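Local coordinates for protein D-aminoacid aminotransferase-like PLP-dependent enzyme (Haemophilus somnus, PDB 3CEB) that probably acts as a PLP-dependent 4-amino-4-deoxychorismate lyase of the class IV aminotransferase family, at residues R88-V93 and E122-R127; F94-D99 and I126-V131; C134-L139 and I185-A190; T149-L154 and A171-F176. One frame throughout, in Å; residues are numbered along the deposited sequence. Where two conformers were deposited one is given.

Contact 1. Residues R88-V93 and E122-R127; sequences RTFKPV and EIMIIR
A chi1 of 176° at Val-93 turns CG1 away from the backbone N and leaves the other methyl, CG2, to meet Ile-123, whose chi1 of 63° puts its own CG2 opposite the carbonyl carbon. The branches touch methyl to methyl, Val-93 CG2 to Ile-123 CG2 being 3.7 Å. Phe-90, Pro-92 and selenomethionine Met-124 lie on the other face of this parallel strand pair; there the ring of Phe-90 turns its edge to a carbonyl, CD2 standing 3.6 Å from Ile-123 O. The backbones are laced alternately. Lys-91 N donates to Glu-122 O (2.8 Å) and Lys-91 O accepts from Met-124 N (2.7 Å); one step on, Val-93 N reaches Met-124 O (2.8 Å) and Val-93 O takes Ile-126 N (2.8 Å). Pro-92, lacking an N-H, falls where its N faces away from this partner. Glu-122 curls back so that OE2 accepts from Ile-123 N at 2.9 Å as well as from Ser-135 N, while Lys-91 NZ forms a salt bridge with Glu-118. Helix 108-114 packs Leu-110 and Leu-113 against the Val-93, Ile-123 and Ile-125 face, and strands 138-143 and 185-188 lie against Phe-90 and Met-124.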
loop_
_atom_site.group_PDB
_atom_site.type_symbol
_atom_site.label_atom_id
_atom_site.label_comp_id
_atom_site.label_asym_id
_atom_site.label_seq_id
_atom_site.Cartn_x
_atom_site.Cartn_y
_atom_site.Cartn_z
ATOM N N ARG A 88 -1.210 -9.310 13.248
ATOM C CA ARG A 88 -2.135 -10.438 13.405
ATOM C C ARG A 88 -3.581 -10.143 13.825
ATOM O O ARG A 88 -4.459 -10.961 13.607
ATOM C CB ARG A 88 -1.539 -11.413 14.414
ATOM C CG ARG A 88 -0.514 -12.304 13.777
ATOM C CD ARG A 88 0.452 -12.745 14.778
ATOM N NE ARG A 88 1.354 -13.762 14.242
ATOM C CZ ARG A 88 2.511 -14.065 14.826
ATOM N NH1 ARG A 88 2.885 -13.383 15.903
ATOM N NH2 ARG A 88 3.307 -15.005 14.333
ATOM N N THR A 89 -3.815 -9.013 14.476
ATOM C CA THR A 89 -5.138 -8.683 14.991
ATOM C C THR A 89 -5.490 -7.350 14.431
ATOM O O THR A 89 -4.610 -6.507 14.240
ATOM C CB THR A 89 -5.195 -8.649 16.520
ATOM O OG1 THR A 89 -4.198 -7.754 17.000
ATOM C CG2 THR A 89 -4.942 -10.004 17.102
ATOM N N PHE A 90 -6.778 -7.193 14.117
ATOM C CA PHE A 90 -7.313 -6.020 13.398
ATOM C C PHE A 90 -8.620 -5.499 13.966
ATOM O O PHE A 90 -9.592 -6.204 14.012
ATOM C CB PHE A 90 -7.521 -6.385 11.923
ATOM C CG PHE A 90 -6.251 -6.771 11.213
ATOM C CD1 PHE A 90 -5.753 -8.033 11.304
ATOM C CD2 PHE A 90 -5.558 -5.857 10.466
ATOM C CE1 PHE A 90 -4.590 -8.367 10.672
ATOM C CE2 PHE A 90 -4.416 -6.197 9.833
ATOM C CZ PHE A 90 -3.927 -7.443 9.936
ATOM N N LYS A 91 -8.620 -4.239 14.372
ATOM C CA LYS A 91 -9.817 -3.601 14.927
ATOM C C LYS A 91 -10.733 -3.031 13.853
ATOM O O LYS A 91 -10.319 -2.195 13.046
ATOM C CB LYS A 91 -9.446 -2.493 15.918
ATOM C CG LYS A 91 -10.661 -1.804 16.549
ATOM C CD LYS A 91 -11.603 -2.724 17.342
ATOM C CE LYS A 91 -11.504 -2.457 18.853
ATOM N NZ LYS A 91 -12.525 -3.262 19.609
ATOM N N PRO A 92 -11.997 -3.479 13.844
ATOM C CA PRO A 92 -12.880 -2.885 12.842
ATOM C C PRO A 92 -13.163 -1.427 13.201
ATOM O O PRO A 92 -13.488 -1.130 14.344
ATOM C CB PRO A 92 -14.157 -3.746 12.925
ATOM C CG PRO A 92 -13.855 -4.867 13.812
ATOM C CD PRO A 92 -12.650 -4.552 14.609
ATOM N N VAL A 93 -12.988 -0.530 12.234
ATOM C CA VAL A 93 -13.241 0.886 12.455
ATOM C C VAL A 93 -14.244 1.340 11.387
ATOM O O VAL A 93 -14.088 1.067 10.206
ATOM C CB VAL A 93 -11.896 1.702 12.452
ATOM C CG1 VAL A 93 -12.156 3.177 12.593
ATOM C CG2 VAL A 93 -11.027 1.256 13.581
ATOM N N GLU A 122 -3.574 -3.370 14.393
ATOM C CA GLU A 122 -3.868 -2.467 13.308
ATOM C C GLU A 122 -5.393 -2.406 13.139
ATOM O O GLU A 122 -6.142 -2.905 14.002
ATOM C CB GLU A 122 -3.024 -2.933 12.117
ATOM C CG GLU A 122 -3.123 -2.298 10.770
ATOM C CD GLU A 122 -3.003 -0.805 10.647
ATOM O OE1 GLU A 122 -1.915 -0.194 10.596
ATOM O OE2 GLU A 122 -4.061 -0.248 10.407
ATOM N N ILE A 123 -5.885 -1.736 12.103
ATOM C CA ILE A 123 -7.332 -1.553 11.993
ATOM C C ILE A 123 -7.835 -2.150 10.709
ATOM O O ILE A 123 -7.063 -2.597 9.869
ATOM C CB ILE A 123 -7.809 -0.069 12.097
ATOM C CG1 ILE A 123 -7.257 0.784 10.939
ATOM C CG2 ILE A 123 -7.417 0.507 13.431
ATOM C CD1 ILE A 123 -7.684 2.253 10.943
HETATM N N MSE A 124 -9.147 -2.123 10.569
HETATM C CA MSE A 124 -9.808 -2.661 9.413
HETATM C C MSE A 124 -10.967 -1.720 9.112
HETATM O O MSE A 124 -11.917 -1.623 9.873
HETATM C CB MSE A 124 -10.263 -4.072 9.752
HETATM C CG MSE A 124 -11.075 -4.731 8.686
HETATM SE SE MSE A 124 -11.391 -6.609 9.048
HETATM C CE MSE A 124 -9.679 -7.209 8.428
ATOM N N ILE A 125 -10.839 -0.956 8.034
ATOM C CA ILE A 125 -11.793 0.106 7.746
ATOM C C ILE A 125 -13.035 -0.408 7.020
ATOM O O ILE A 125 -12.972 -0.910 5.880
ATOM C CB ILE A 125 -11.137 1.222 6.932
ATOM C CG1 ILE A 125 -9.952 1.831 7.713
ATOM C CG2 ILE A 125 -12.166 2.301 6.615
ATOM C CD1 ILE A 125 -9.010 2.624 6.889
ATOM N N ILE A 126 -14.161 -0.257 7.699
ATOM C CA ILE A 126 -15.447 -0.618 7.179
ATOM C C ILE A 126 -16.107 0.640 6.658
ATOM O O ILE A 126 -16.502 1.524 7.428
ATOM C CB ILE A 126 -16.323 -1.239 8.272
ATOM C CG1 ILE A 126 -15.530 -2.353 8.957
ATOM C CG2 ILE A 126 -17.620 -1.752 7.684
ATOM C CD1 ILE A 126 -14.964 -3.325 7.962
ATOM N N ARG A 127 -16.237 0.692 5.336
ATOM C CA ARG A 127 -16.797 1.831 4.639
ATOM C C ARG A 127 -18.013 1.402 3.841
ATOM O O ARG A 127 -17.913 0.593 2.910
ATOM C CB ARG A 127 -15.738 2.403 3.693
ATOM C CG ARG A 127 -16.171 3.598 2.845
ATOM C CD ARG A 127 -15.176 3.914 1.738
ATOM N NE ARG A 127 -15.631 5.046 0.954
ATOM C CZ ARG A 127 -16.507 4.971 -0.045
ATOM N NH1 ARG A 127 -16.990 3.808 -0.411
ATOM N NH2 ARG A 127 -16.891 6.052 -0.694
#

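Contact 2. Residues F94-D99 and I126-V131; sequences FCDHID and IRQGKV. With SO4 (sulfate ion), chain E.
Asp-96 holds Gln-128, which sits in the type I' turn (Arg-127 to Lys-130) of a tight beta hairpin, by two bonds. Asp-96 OD1 takes the N-H of Gln-128 N at 2.9 Å, the donor arriving from above the carboxylate plane. The carbonyl Asp-96 O receives Gln-128 NE2 at 3.0 Å, and here the donor does lie in the carbonyl plane, with the oxygen almost in the plane of the amide. NE2 gets there because Gln-128 CG is set opposite its own carbonyl carbon (chi1 -78°) and the rest of the chain is extended. It also rests over one face of the Arg-127 guanidinium, whose NE makes a weak bond to Ile-98 O. Where strand 90-94 ends, Cys-95 N still bonds to Ile-126 O at 3.0 Å, and Phe-94 runs alongside Ile-126, Phe-94 CD1 lying 3.7 Å from Ile-126 CB. Further out, Lys-130 N closes the turn onto Arg-127 O (3.1 Å), with Arg-127 N to Lys-130 O completing the pair; Phe-176 meets the Phe-94 ring edge-to-face, and Ile-98 rests on helix 108-114. A sulfate, probably from the crystallisation liquor, binds at the exposed bend: His-97 N donates to O1, and Asp-96 N to sulfate O2 at 2.8 Å, almost perfectly straight at 177°.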
loop_
_atom_site.group_PDB
_atom_site.type_symbol
_atom_site.label_atom_id
_atom_site.label_comp_id
_atom_site.label_asym_id
_atom_site.label_seq_id
_atom_site.Cartn_x
_atom_site.Cartn_y
_atom_site.Cartn_z
ATOM N N PHE A 94 -15.298 2.012 11.814
ATOM C CA PHE A 94 -16.378 2.388 10.901
ATOM C C PHE A 94 -16.219 3.803 10.410
ATOM O O PHE A 94 -16.236 4.762 11.169
ATOM C CB PHE A 94 -17.746 2.159 11.579
ATOM C CG PHE A 94 -17.981 0.737 11.901
ATOM C CD1 PHE A 94 -18.527 -0.109 10.961
ATOM C CD2 PHE A 94 -17.545 0.208 13.101
ATOM C CE1 PHE A 94 -18.681 -1.451 11.235
ATOM C CE2 PHE A 94 -17.702 -1.115 13.389
ATOM C CZ PHE A 94 -18.265 -1.957 12.455
ATOM N N CYS A 95 -16.041 3.922 9.116
ATOM C CA CYS A 95 -15.870 5.210 8.506
ATOM C C CYS A 95 -16.388 5.249 7.069
ATOM O O CYS A 95 -15.767 4.738 6.149
ATOM C CB CYS A 95 -14.406 5.546 8.545
ATOM S SG CYS A 95 -14.031 7.132 7.825
ATOM N N ASP A 96 -17.519 5.904 6.893
ATOM C CA ASP A 96 -18.237 5.924 5.612
ATOM C C ASP A 96 -17.799 7.016 4.644
ATOM O O ASP A 96 -18.215 7.037 3.491
ATOM C CB ASP A 96 -19.726 6.127 5.862
ATOM C CG ASP A 96 -20.388 4.912 6.431
ATOM O OD1 ASP A 96 -19.792 3.827 6.391
ATOM O OD2 ASP A 96 -21.545 5.029 6.886
ATOM N N HIS A 97 -17.002 7.949 5.127
ATOM C CA HIS A 97 -16.585 9.052 4.284
ATOM C C HIS A 97 -15.118 9.236 4.373
ATOM O O HIS A 97 -14.647 9.981 5.230
ATOM C CB HIS A 97 -17.255 10.342 4.720
ATOM C CG HIS A 97 -18.729 10.338 4.507
ATOM N ND1 HIS A 97 -19.300 9.871 3.337
ATOM C CD2 HIS A 97 -19.751 10.740 5.305
ATOM C CE1 HIS A 97 -20.616 9.980 3.431
ATOM N NE2 HIS A 97 -20.914 10.512 4.609
ATOM N N ILE A 98 -14.413 8.528 3.500
ATOM C CA ILE A 98 -12.973 8.568 3.428
ATOM C C ILE A 98 -12.578 8.252 1.996
ATOM O O ILE A 98 -13.055 7.277 1.446
ATOM C CB ILE A 98 -12.336 7.566 4.423
ATOM C CG1 ILE A 98 -10.818 7.469 4.201
ATOM C CG2 ILE A 98 -12.950 6.198 4.271
ATOM C CD1 ILE A 98 -10.064 6.636 5.240
ATOM N N ASP A 99 -11.781 9.117 1.372
ATOM C CA ASP A 99 -11.253 8.861 0.034
ATOM C C ASP A 99 -9.770 8.743 0.184
ATOM O O ASP A 99 -9.097 9.696 0.548
ATOM C CB ASP A 99 -11.578 9.993 -0.958
ATOM C CG ASP A 99 -10.741 9.910 -2.343
ATOM O OD1 ASP A 99 -9.943 9.016 -2.640
ATOM O OD2 ASP A 99 -10.884 10.807 -3.185
ATOM N N ILE A 126 -14.161 -0.257 7.699
ATOM C CA ILE A 126 -15.447 -0.618 7.179
ATOM C C ILE A 126 -16.107 0.640 6.658
ATOM O O ILE A 126 -16.502 1.524 7.428
ATOM C CB ILE A 126 -16.323 -1.239 8.272
ATOM C CG1 ILE A 126 -15.530 -2.353 8.957
ATOM C CG2 ILE A 126 -17.620 -1.752 7.684
ATOM C CD1 ILE A 126 -14.964 -3.325 7.962
ATOM N N ARG A 127 -16.237 0.692 5.336
ATOM C CA ARG A 127 -16.797 1.831 4.639
ATOM C C ARG A 127 -18.013 1.402 3.841
ATOM O O ARG A 127 -17.913 0.593 2.910
ATOM C CB ARG A 127 -15.738 2.403 3.693
ATOM C CG ARG A 127 -16.171 3.598 2.845
ATOM C CD ARG A 127 -15.176 3.914 1.738
ATOM N NE ARG A 127 -15.631 5.046 0.954
ATOM C CZ ARG A 127 -16.507 4.971 -0.045
ATOM N NH1 ARG A 127 -16.990 3.808 -0.411
ATOM N NH2 ARG A 127 -16.891 6.052 -0.694
ATOM N N GLN A 128 -19.160 1.963 4.216
ATOM C CA GLN A 128 -20.391 1.737 3.488
ATOM C C GLN A 128 -20.646 0.251 3.380
ATOM O O GLN A 128 -20.924 -0.258 2.308
ATOM C CB GLN A 128 -20.304 2.402 2.108
ATOM C CG GLN A 128 -20.539 3.915 2.226
ATOM C CD GLN A 128 -20.286 4.722 0.941
ATOM O OE1 GLN A 128 -20.699 4.333 -0.152
ATOM N NE2 GLN A 128 -19.619 5.870 1.091
ATOM N N GLY A 129 -20.466 -0.422 4.516
ATOM C CA GLY A 129 -20.807 -1.838 4.727
ATOM C C GLY A 129 -19.732 -2.819 4.282
ATOM O O GLY A 129 -19.833 -4.038 4.487
ATOM N N LYS A 130 -18.685 -2.283 3.666
ATOM C CA LYS A 130 -17.682 -3.130 3.053
ATOM C C LYS A 130 -16.348 -3.048 3.775
ATOM O O LYS A 130 -15.980 -2.009 4.337
ATOM C CB LYS A 130 -17.593 -2.820 1.545
ATOM C CG LYS A 130 -18.982 -2.667 0.911
ATOM C CD LYS A 130 -19.098 -2.871 -0.570
ATOM C CE LYS A 130 -20.168 -1.887 -1.131
ATOM N N VAL A 131 -15.672 -4.195 3.819
ATOM C CA VAL A 131 -14.313 -4.281 4.333
ATOM C C VAL A 131 -13.413 -3.709 3.234
ATOM O O VAL A 131 -13.486 -4.124 2.066
ATOM C CB VAL A 131 -13.877 -5.741 4.611
ATOM C CG1 VAL A 131 -12.409 -5.795 5.081
ATOM C CG2 VAL A 131 -14.810 -6.384 5.595
HETATM S S SO4 E . -18.311 8.687 8.895
HETATM O O1 SO4 E . -17.188 8.832 7.967
HETATM O O2 SO4 E . -18.683 7.278 9.085
HETATM O O3 SO4 E . -19.438 9.413 8.275
HETATM O O4 SO4 E . -17.905 9.216 10.201
#

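Contact 3. Residues C134-L139 and I185-A190; sequences CSIGNL and IRLINA
Asn-189 reaches across to the turn before strand 138-143, where its ND2 donates to Ile-136 O at 2.9 Å. The oxygen lies in the plane of the amide, but the N-H comes down from above the carbonyl plane. A chi1 of 62°, with CG between the backbone N and carbonyl carbon, aims the amide this way; its other end is satisfied too, OD1 accepting from Met-191 N and Asn-192 ND2. Next comes an antiparallel hydrogen-bonded pair: Asn-138 N to Ile-188 O and Ile-188 N to Asn-138 O, both 3.0 Å, the second the straighter at its hydrogen. The buried amide of Asn-138 finds its partners in the loop after strand 146-150, ND2 to Leu-155 O and OD1 weakly to Gly-157 N. Cys-134 N donates to Gly-137 O at 2.9 Å within its own loop, and Ser-135 O accepts from Arg-107 NH2. On the apolar side, Leu-187 CD2 sits 3.6 Å from Cys-134 SG and 4.0 Å from Ile-136 CG1, while Leu-139 CD2 approaches Leu-187 CB at 4.1 Å. Both segments touch the cofactor on Lys-103 at the same end of the pair: Ala-190 N donates to phosphate oxygen OP1, and Ser-135 O makes a weak bond to O3. The two loops thus line part of the PLP site, consistent with a class IV aminotransferase-type fold.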
loop_
_atom_site.group_PDB
_atom_site.type_symbol
_atom_site.label_atom_id
_atom_site.label_comp_id
_atom_site.label_asym_id
_atom_site.label_seq_id
_atom_site.Cartn_x
_atom_site.Cartn_y
_atom_site.Cartn_z
ATOM N N CYS A 134 -6.593 -1.688 5.762
ATOM C CA CYS A 134 -6.085 -1.269 7.068
ATOM C C CYS A 134 -5.421 0.110 6.834
ATOM O O CYS A 134 -5.486 0.625 5.727
ATOM C CB CYS A 134 -5.127 -2.273 7.725
ATOM S SG CYS A 134 -3.576 -2.528 6.903
ATOM N N SER A 135 -4.815 0.716 7.862
ATOM C CA SER A 135 -4.335 2.097 7.723
ATOM C C SER A 135 -3.129 2.172 6.834
ATOM O O SER A 135 -2.915 3.195 6.204
ATOM C CB SER A 135 -3.961 2.748 9.051
ATOM O OG SER A 135 -2.629 2.436 9.402
ATOM N N ILE A 136 -2.345 1.093 6.764
ATOM C CA ILE A 136 -1.087 1.119 5.972
ATOM C C ILE A 136 -1.073 0.156 4.782
ATOM O O ILE A 136 -0.101 0.095 4.054
ATOM C CB ILE A 136 0.189 0.836 6.816
ATOM C CG1 ILE A 136 0.166 -0.603 7.308
ATOM C CG2 ILE A 136 0.360 1.827 7.963
ATOM C CD1 ILE A 136 1.374 -0.970 8.232
ATOM N N GLY A 137 -2.130 -0.613 4.566
ATOM C CA GLY A 137 -2.103 -1.575 3.468
ATOM C C GLY A 137 -3.459 -2.145 3.146
ATOM O O GLY A 137 -4.487 -1.720 3.707
ATOM N N ASN A 138 -3.479 -3.066 2.198
ATOM C CA ASN A 138 -4.690 -3.768 1.893
ATOM C C ASN A 138 -4.837 -4.990 2.833
ATOM O O ASN A 138 -3.934 -5.337 3.590
ATOM C CB ASN A 138 -4.720 -4.208 0.419
ATOM C CG ASN A 138 -4.688 -3.040 -0.545
ATOM O OD1 ASN A 138 -3.746 -2.904 -1.337
ATOM N ND2 ASN A 138 -5.704 -2.178 -0.483
ATOM N N LEU A 139 -5.975 -5.678 2.730
ATOM C CA LEU A 139 -6.224 -6.846 3.563
ATOM C C LEU A 139 -6.564 -8.098 2.754
ATOM O O LEU A 139 -7.117 -8.024 1.655
ATOM C CB LEU A 139 -7.314 -6.536 4.598
ATOM C CG LEU A 139 -7.025 -5.472 5.657
ATOM C CD1 LEU A 139 -8.321 -5.082 6.303
ATOM C CD2 LEU A 139 -5.967 -5.866 6.705
ATOM N N ILE A 185 -6.906 -13.221 9.087
ATOM C CA ILE A 185 -6.758 -11.915 8.454
ATOM C C ILE A 185 -5.300 -11.511 8.422
ATOM O O ILE A 185 -4.576 -11.709 9.395
ATOM C CB ILE A 185 -7.471 -10.774 9.263
ATOM C CG1 ILE A 185 -8.906 -11.174 9.651
ATOM C CG2 ILE A 185 -7.429 -9.435 8.476
ATOM C CD1 ILE A 185 -9.680 -10.082 10.323
ATOM N N ARG A 186 -4.856 -10.933 7.317
ATOM C CA ARG A 186 -3.498 -10.419 7.256
ATOM C C ARG A 186 -3.412 -9.168 6.438
ATOM O O ARG A 186 -4.322 -8.856 5.663
ATOM C CB ARG A 186 -2.527 -11.430 6.663
ATOM C CG ARG A 186 -2.146 -12.510 7.617
ATOM C CD ARG A 186 -0.976 -13.268 7.052
ATOM N NE ARG A 186 -1.036 -14.692 7.387
ATOM C CZ ARG A 186 -0.186 -15.610 6.917
ATOM N NH1 ARG A 186 0.797 -15.227 6.098
ATOM N NH2 ARG A 186 -0.323 -16.902 7.263
ATOM N N LEU A 187 -2.340 -8.426 6.626
ATOM C CA LEU A 187 -2.079 -7.300 5.794
ATOM C C LEU A 187 -1.103 -7.510 4.659
ATOM O O LEU A 187 -0.222 -8.288 4.739
ATOM C CB LEU A 187 -1.822 -6.049 6.616
ATOM C CG LEU A 187 -0.503 -5.660 7.240
ATOM C CD1 LEU A 187 0.560 -5.474 6.268
ATOM C CD2 LEU A 187 -0.746 -4.426 7.937
ATOM N N ILE A 188 -1.312 -6.825 3.571
ATOM C CA ILE A 188 -0.321 -6.826 2.487
ATOM C C ILE A 188 -0.009 -5.374 2.062
ATOM O O ILE A 188 -0.890 -4.509 2.022
ATOM C CB ILE A 188 -0.782 -7.611 1.224
ATOM C CG1 ILE A 188 -2.120 -7.078 0.726
ATOM C CG2 ILE A 188 -0.831 -9.109 1.434
ATOM C CD1 ILE A 188 -2.473 -7.652 -0.680
ATOM N N ASN A 189 1.257 -5.103 1.787
ATOM C CA ASN A 189 1.602 -3.839 1.177
ATOM C C ASN A 189 3.010 -3.959 0.621
ATOM O O ASN A 189 3.577 -5.078 0.598
ATOM C CB ASN A 189 1.432 -2.632 2.125
ATOM C CG ASN A 189 2.331 -2.710 3.351
ATOM O OD1 ASN A 189 3.300 -3.477 3.395
ATOM N ND2 ASN A 189 2.029 -1.896 4.334
ATOM N N ALA A 190 3.567 -2.844 0.146
ATOM C CA ALA A 190 4.898 -2.910 -0.508
ATOM C C ALA A 190 5.915 -3.601 0.414
ATOM O O ALA A 190 6.801 -4.332 -0.072
ATOM C CB ALA A 190 5.391 -1.525 -0.935
#

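Contact 4. Residues T149-L154 and A171-F176; sequences TPDKPL and AREIFF
Arg-172 N donates to Thr-149 O at 2.9 Å near the end of a short parallel ladder, with the donor close to the line of the carbonyl. One step later Asp-151 N bonds to Arg-172 O, also 2.9 Å, but its donor sits well above the carbonyl plane, 71° out of it, as the two chains begin to part. CA-H...O contacts fill the intervals, Ala-171 CA to Thr-149 O and Pro-150 CA to Arg-172 O, each at 3.2 Å. The apolar contribution is small: the delta methyl of Ile-174 comes across the proline ring, CD1 lying 3.9 Å from Pro-150 CD. Past the last direct bond, the polar link is made by a water. It donates to Asp-151 OD1 at 3.0 Å and accepts from Ile-174 N at 3.1 Å, bridging the two chains. Asp-151 can offer that oxygen because chi1 of 67° swings the carboxylate over the backbone of Glu-173, OD1 coming 3.3 Å from Glu-173 CA. The acidic group of Glu-173 extends away, its plane turned 47° from that of Asp-151, and the two carboxylates are not in contact. Outside the pair, Thr-149 OG1 bonds to Leu-139 O, Pro-150 O accepts from Arg-160 NH2, and Leu-164 of helix 158-165 touches Ala-171. Strand 146-150, that helix and strand 170-172 make a beta-alpha-beta crossover, and this ladder is the parallel pairing that such a unit produces.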
loop_
_atom_site.group_PDB
_atom_site.type_symbol
_atom_site.label_atom_id
_atom_site.label_comp_id
_atom_site.label_asym_id
_atom_site.label_seq_id
_atom_site.Cartn_x
_atom_site.Cartn_y
_atom_site.Cartn_z
ATOM N N THR A 149 -9.179 -11.066 -1.260
ATOM C CA THR A 149 -9.036 -9.650 -0.929
ATOM C C THR A 149 -10.254 -8.908 -1.463
ATOM O O THR A 149 -10.815 -9.330 -2.469
ATOM C CB THR A 149 -7.710 -9.083 -1.519
ATOM O OG1 THR A 149 -7.423 -7.821 -0.932
ATOM C CG2 THR A 149 -7.754 -8.962 -3.060
ATOM N N PRO A 150 -10.650 -7.790 -0.817
ATOM C CA PRO A 150 -11.811 -6.994 -1.230
ATOM C C PRO A 150 -11.698 -6.435 -2.630
ATOM O O PRO A 150 -10.671 -5.828 -2.964
ATOM C CB PRO A 150 -11.791 -5.841 -0.234
ATOM C CG PRO A 150 -11.088 -6.380 0.923
ATOM C CD PRO A 150 -10.093 -7.310 0.456
ATOM N N ASP A 151 -12.721 -6.634 -3.452
ATOM C CA ASP A 151 -12.656 -6.094 -4.816
ATOM C C ASP A 151 -12.732 -4.572 -4.815
ATOM O O ASP A 151 -12.304 -3.983 -5.782
ATOM C CB ASP A 151 -13.658 -6.727 -5.839
ATOM C CG ASP A 151 -15.101 -6.412 -5.530
ATOM O OD1 ASP A 151 -15.346 -5.907 -4.406
ATOM O OD2 ASP A 151 -15.988 -6.682 -6.379
ATOM N N LYS A 152 -13.214 -3.946 -3.730
ATOM C CA LYS A 152 -13.244 -2.439 -3.620
ATOM C C LYS A 152 -12.459 -1.844 -2.481
ATOM O O LYS A 152 -13.031 -1.361 -1.525
ATOM C CB LYS A 152 -14.655 -1.917 -3.414
ATOM C CG LYS A 152 -15.216 -1.247 -4.633
ATOM C CD LYS A 152 -14.758 -1.968 -5.931
ATOM C CE LYS A 152 -15.295 -1.262 -7.186
ATOM N NZ LYS A 152 -14.667 -1.811 -8.415
ATOM N N PRO A 153 -11.145 -1.849 -2.583
ATOM C CA PRO A 153 -10.341 -1.349 -1.482
ATOM C C PRO A 153 -10.336 0.180 -1.483
ATOM O O PRO A 153 -10.853 0.780 -2.413
ATOM C CB PRO A 153 -8.967 -1.857 -1.838
ATOM C CG PRO A 153 -8.979 -1.752 -3.385
ATOM C CD PRO A 153 -10.354 -2.146 -3.791
ATOM N N LEU A 154 -9.763 0.818 -0.475
ATOM C CA LEU A 154 -9.668 2.268 -0.537
ATOM C C LEU A 154 -8.628 2.540 -1.608
ATOM O O LEU A 154 -8.868 3.293 -2.530
ATOM C CB LEU A 154 -9.208 2.871 0.782
ATOM C CG LEU A 154 -10.088 2.612 1.989
ATOM C CD1 LEU A 154 -9.544 3.303 3.258
ATOM C CD2 LEU A 154 -11.548 3.036 1.646
ATOM N N ALA A 171 -9.902 -11.646 -5.860
ATOM C CA ALA A 171 -10.678 -10.436 -5.520
ATOM C C ALA A 171 -12.159 -10.776 -5.385
ATOM O O ALA A 171 -12.716 -11.491 -6.178
ATOM C CB ALA A 171 -10.453 -9.338 -6.539
ATOM N N ARG A 172 -12.768 -10.280 -4.330
ATOM C CA ARG A 172 -14.181 -10.504 -4.091
ATOM C C ARG A 172 -14.805 -9.442 -3.216
ATOM O O ARG A 172 -14.173 -8.904 -2.328
ATOM C CB ARG A 172 -14.423 -11.829 -3.371
ATOM C CG ARG A 172 -14.070 -13.081 -4.133
ATOM C CD ARG A 172 -15.177 -14.075 -3.831
ATOM N NE ARG A 172 -14.788 -15.484 -3.714
ATOM C CZ ARG A 172 -14.657 -16.140 -2.551
ATOM N NH1 ARG A 172 -14.843 -15.535 -1.374
ATOM N NH2 ARG A 172 -14.331 -17.416 -2.558
ATOM N N GLU A 173 -16.087 -9.217 -3.422
ATOM C CA GLU A 173 -16.801 -8.266 -2.611
ATOM C C GLU A 173 -16.945 -8.830 -1.194
ATOM O O GLU A 173 -17.432 -9.926 -1.024
ATOM C CB GLU A 173 -18.162 -7.929 -3.243
ATOM C CG GLU A 173 -18.880 -6.914 -2.426
ATOM C CD GLU A 173 -20.009 -6.223 -3.144
ATOM O OE1 GLU A 173 -20.593 -6.838 -4.048
ATOM O OE2 GLU A 173 -20.325 -5.061 -2.768
ATOM N N ILE A 174 -16.503 -8.087 -0.187
ATOM C CA ILE A 174 -16.563 -8.564 1.197
ATOM C C ILE A 174 -17.291 -7.607 2.095
ATOM O O ILE A 174 -16.783 -6.565 2.463
ATOM C CB ILE A 174 -15.162 -8.747 1.819
ATOM C CG1 ILE A 174 -14.330 -9.756 1.023
ATOM C CG2 ILE A 174 -15.282 -9.205 3.261
ATOM C CD1 ILE A 174 -12.850 -9.863 1.525
ATOM N N PHE A 175 -18.493 -7.973 2.467
ATOM C CA PHE A 175 -19.270 -7.148 3.397
ATOM C C PHE A 175 -18.785 -7.451 4.763
ATOM O O PHE A 175 -18.235 -8.513 4.992
ATOM C CB PHE A 175 -20.763 -7.432 3.321
ATOM C CG PHE A 175 -21.377 -7.013 2.037
ATOM C CD1 PHE A 175 -21.393 -7.865 0.953
ATOM C CD2 PHE A 175 -21.939 -5.765 1.896
ATOM C CE1 PHE A 175 -21.949 -7.463 -0.255
ATOM C CE2 PHE A 175 -22.508 -5.377 0.686
ATOM C CZ PHE A 175 -22.494 -6.219 -0.387
ATOM N N PHE A 176 -18.998 -6.511 5.671
ATOM C CA PHE A 176 -18.602 -6.694 7.042
ATOM C C PHE A 176 -19.214 -7.957 7.635
ATOM O O PHE A 176 -18.601 -8.684 8.429
ATOM C CB PHE A 176 -19.031 -5.490 7.835
ATOM C CG PHE A 176 -18.670 -5.588 9.271
ATOM C CD1 PHE A 176 -17.328 -5.701 9.640
ATOM C CD2 PHE A 176 -19.654 -5.606 10.251
ATOM C CE1 PHE A 176 -16.971 -5.812 10.974
ATOM C CE2 PHE A 176 -19.313 -5.706 11.573
ATOM C CZ PHE A 176 -17.972 -5.804 11.945
HETATM O O HOH W 1 -15.404 -5.451 -1.406
#

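Overall arrangement
Contacts 1 and 3 are the buried ones, contact 3 lying nearest the centre of the chain and touching the cofactor; contacts 2 and 4 are partly exposed, and there a sulfate (contact 2) and a bridging water (contact 4) enter the bonding. Contacts 1 and 2 share strand 122-127 and follow one parallel pairing from its packed middle to its frayed end. Contacts 3 and 4 belong to a second sheet, one at its antiparallel side and the other at its parallel side. The sheets meet where Phe-90 packs on Leu-139, Ile-185 and Leu-187, and again through backbone bonds from Gly-129 and Val-131 to 171-176, which tie contact 2 to contact 4.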